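Local coordinates for actin-related protein 8 (Homo sapiens, PDB 4FO0) that binds ATP with low basal ATPase activity and serves as a proposed core subunit of the INO80 chromatin-remodelling complex in the nucleus, at residues V4-S7 against L8-Q11. Sequence-based numbering, arbitrary orientation.
Sequences VPES and LQEQ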
ATOM      1  N   VAL A   4       9.760 -21.523  23.818  1.00 92.23           N
ATOM      2  CA  VAL A   4      11.092 -21.112  24.273  1.00 76.81           C
ATOM      3  C   VAL A   4      11.079 -20.117  25.443  1.00 78.97           C
ATOM      4  O   VAL A   4      10.506 -19.031  25.333  1.00 75.50           O
ATOM      5  CB  VAL A   4      11.906 -20.510  23.105  1.00 64.73           C
ATOM      6  CG1 VAL A   4      13.365 -20.311  23.513  1.00 58.35           C
ATOM      7  CG2 VAL A   4      11.796 -21.401  21.871  1.00 51.50           C
ATOM      8  N   PRO A   5      11.737 -20.477  26.561  1.00 82.12           N
ATOM      9  CA  PRO A   5      11.746 -19.617  27.752  1.00 78.19           C
ATOM     10  C   PRO A   5      12.234 -18.225  27.390  1.00 83.74           C
ATOM     11  O   PRO A   5      12.960 -18.072  26.405  1.00 74.43           O
ATOM     12  CB  PRO A   5      12.757 -20.301  28.680  1.00 67.33           C
ATOM     13  CG  PRO A   5      12.826 -21.714  28.192  1.00 72.01           C
ATOM     14  CD  PRO A   5      12.641 -21.631  26.709  1.00 48.59           C
ATOM     15  N   GLU A   6      11.847 -17.218  28.160  1.00 82.64           N
ATOM     16  CA  GLU A   6      12.226 -15.866  27.796  1.00 76.91           C
ATOM     17  C   GLU A   6      13.726 -15.642  27.931  1.00 82.80           C
ATOM     18  O   GLU A   6      14.309 -14.854  27.185  1.00 92.89           O
ATOM     19  CB  GLU A   6      11.411 -14.829  28.566  1.00 96.54           C
ATOM     20  CG  GLU A   6      10.012 -14.649  27.986  1.00112.91           C
ATOM     21  CD  GLU A   6       9.325 -13.382  28.459  1.00126.37           C
ATOM     22  OE1 GLU A   6       9.792 -12.776  29.450  1.00113.86           O
ATOM     23  OE2 GLU A   6       8.314 -12.994  27.832  1.00128.05           O
ATOM     24  N   SER A   7      14.358 -16.358  28.853  1.00 70.98           N
ATOM     25  CA  SER A   7      15.796 -16.212  29.058  1.00 75.35           C
ATOM     26  C   SER A   7      16.627 -16.571  27.809  1.00 80.58           C
ATOM     27  O   SER A   7      17.813 -16.245  27.738  1.00 91.10           O
ATOM     28  CB  SER A   7      16.261 -17.022  30.284  1.00 81.54           C
ATOM     29  OG  SER A   7      16.242 -18.425  30.050  1.00 73.59           O
ATOM     30  N   LEU A   8      15.996 -17.217  26.827  1.00 70.71           N
ATOM     31  CA  LEU A   8      16.710 -17.771  25.669  1.00 71.66           C
ATOM     32  C   LEU A   8      16.223 -17.288  24.303  1.00 70.82           C
ATOM     33  O   LEU A   8      16.860 -17.574  23.285  1.00 67.16           O
ATOM     34  CB  LEU A   8      16.613 -19.298  25.672  1.00 64.76           C
ATOM     35  CG  LEU A   8      17.433 -20.073  26.689  1.00 62.98           C
ATOM     36  CD1 LEU A   8      16.913 -21.497  26.785  1.00 54.58           C
ATOM     37  CD2 LEU A   8      18.891 -20.054  26.279  1.00 54.33           C
ATOM     38  N   GLN A   9      15.093 -16.590  24.271  1.00 70.55           N
ATOM     39  CA  GLN A   9      14.469 -16.244  22.995  1.00 71.78           C
ATOM     40  C   GLN A   9      15.297 -15.267  22.162  1.00 72.47           C
ATOM     41  O   GLN A   9      15.015 -15.055  20.978  1.00 56.69           O
ATOM     42  CB  GLN A   9      13.046 -15.728  23.198  1.00 73.42           C
ATOM     43  CG  GLN A   9      12.924 -14.628  24.221  1.00 96.22           C
ATOM     44  CD  GLN A   9      11.482 -14.386  24.611  1.00120.45           C
ATOM     45  OE1 GLN A   9      10.598 -15.180  24.272  1.00114.24           O
ATOM     46  NE2 GLN A   9      11.233 -13.288  25.324  1.00108.39           N
ATOM     47  N   GLU A  10      16.325 -14.688  22.778  1.00 72.18           N
ATOM     48  CA  GLU A  10      17.268 -13.857  22.045  1.00 49.22           C
ATOM     49  C   GLU A  10      18.439 -14.672  21.521  1.00 62.64           C
ATOM     50  O   GLU A  10      19.442 -14.116  21.075  1.00 53.80           O
ATOM     51  CB  GLU A  10      17.774 -12.723  22.919  1.00 59.22           C
ATOM     52  CG  GLU A  10      16.718 -11.674  23.203  1.00 89.01           C
ATOM     53  CD  GLU A  10      17.250 -10.508  24.011  1.00118.16           C
ATOM     54  OE1 GLU A  10      18.418 -10.572  24.464  1.00116.46           O
ATOM     55  OE2 GLU A  10      16.492  -9.527  24.193  1.00 99.92           O
ATOM     56  N   GLN A  11      18.309 -15.993  21.565  1.00 64.43           N
ATOM     57  CA  GLN A  11      19.383 -16.852  21.098  1.00 42.81           C
ATOM     58  C   GLN A  11      18.928 -17.837  20.033  1.00 48.76           C
ATOM     59  O   GLN A  11      19.750 -18.530  19.426  1.00 51.38           O
ATOM     60  CB  GLN A  11      20.033 -17.570  22.266  1.00 43.63           C
ATOM     61  CG  GLN A  11      20.694 -16.628  23.244  1.00 59.65           C
ATOM     62  CD  GLN A  11      20.776 -17.225  24.634  1.00 87.62           C
ATOM     63  OE1 GLN A  11      21.110 -18.404  24.797  1.00 67.65           O
ATOM     64  NE2 GLN A  11      20.452 -16.420  25.646  1.00 79.41           N
TER
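Leu8 N donates to Pro5 O over 3.2 Å with an N-H...O angle of 159°, a bond that runs from residue i+3 back to residue i and closes a turn. One residue on, Gln9 N reaches Glu6 O in a weak bond of 3.5 Å. The side chains of Glu6 and Gln9 run alongside each other, pointing the same way, with carboxylate and amide planes turned 45° apart. The touching is plain van der Waals contact of aliphatic carbons with the amide: Glu6 CG lies 3.2 Å from Gln9 NE2, and Gln9 CD is 3.6 Å from Glu6 CA. Because Gln9 CG sits between its own backbone N and carbonyl carbon (chi1 51°) and the chain is extended beyond it, CG passes 3.3 Å from Glu6 O and the amide arrives beside Glu6 CA. An alanine here would lack the amide and is likely to uncover Glu6 CA and CG, which it now lies against. Val4 CG1 meets Leu8 CB at 4.0 Å, the two side chains crossing at about a right angle. Val4 also touches Ile12. With the backbone of Glu6 and Ser7 both near right-handed helical values, the Pro5–Leu8 bond closes a type I beta-turn, set in the exposed N-terminal loop preceding strand 17-21 of the actin fold.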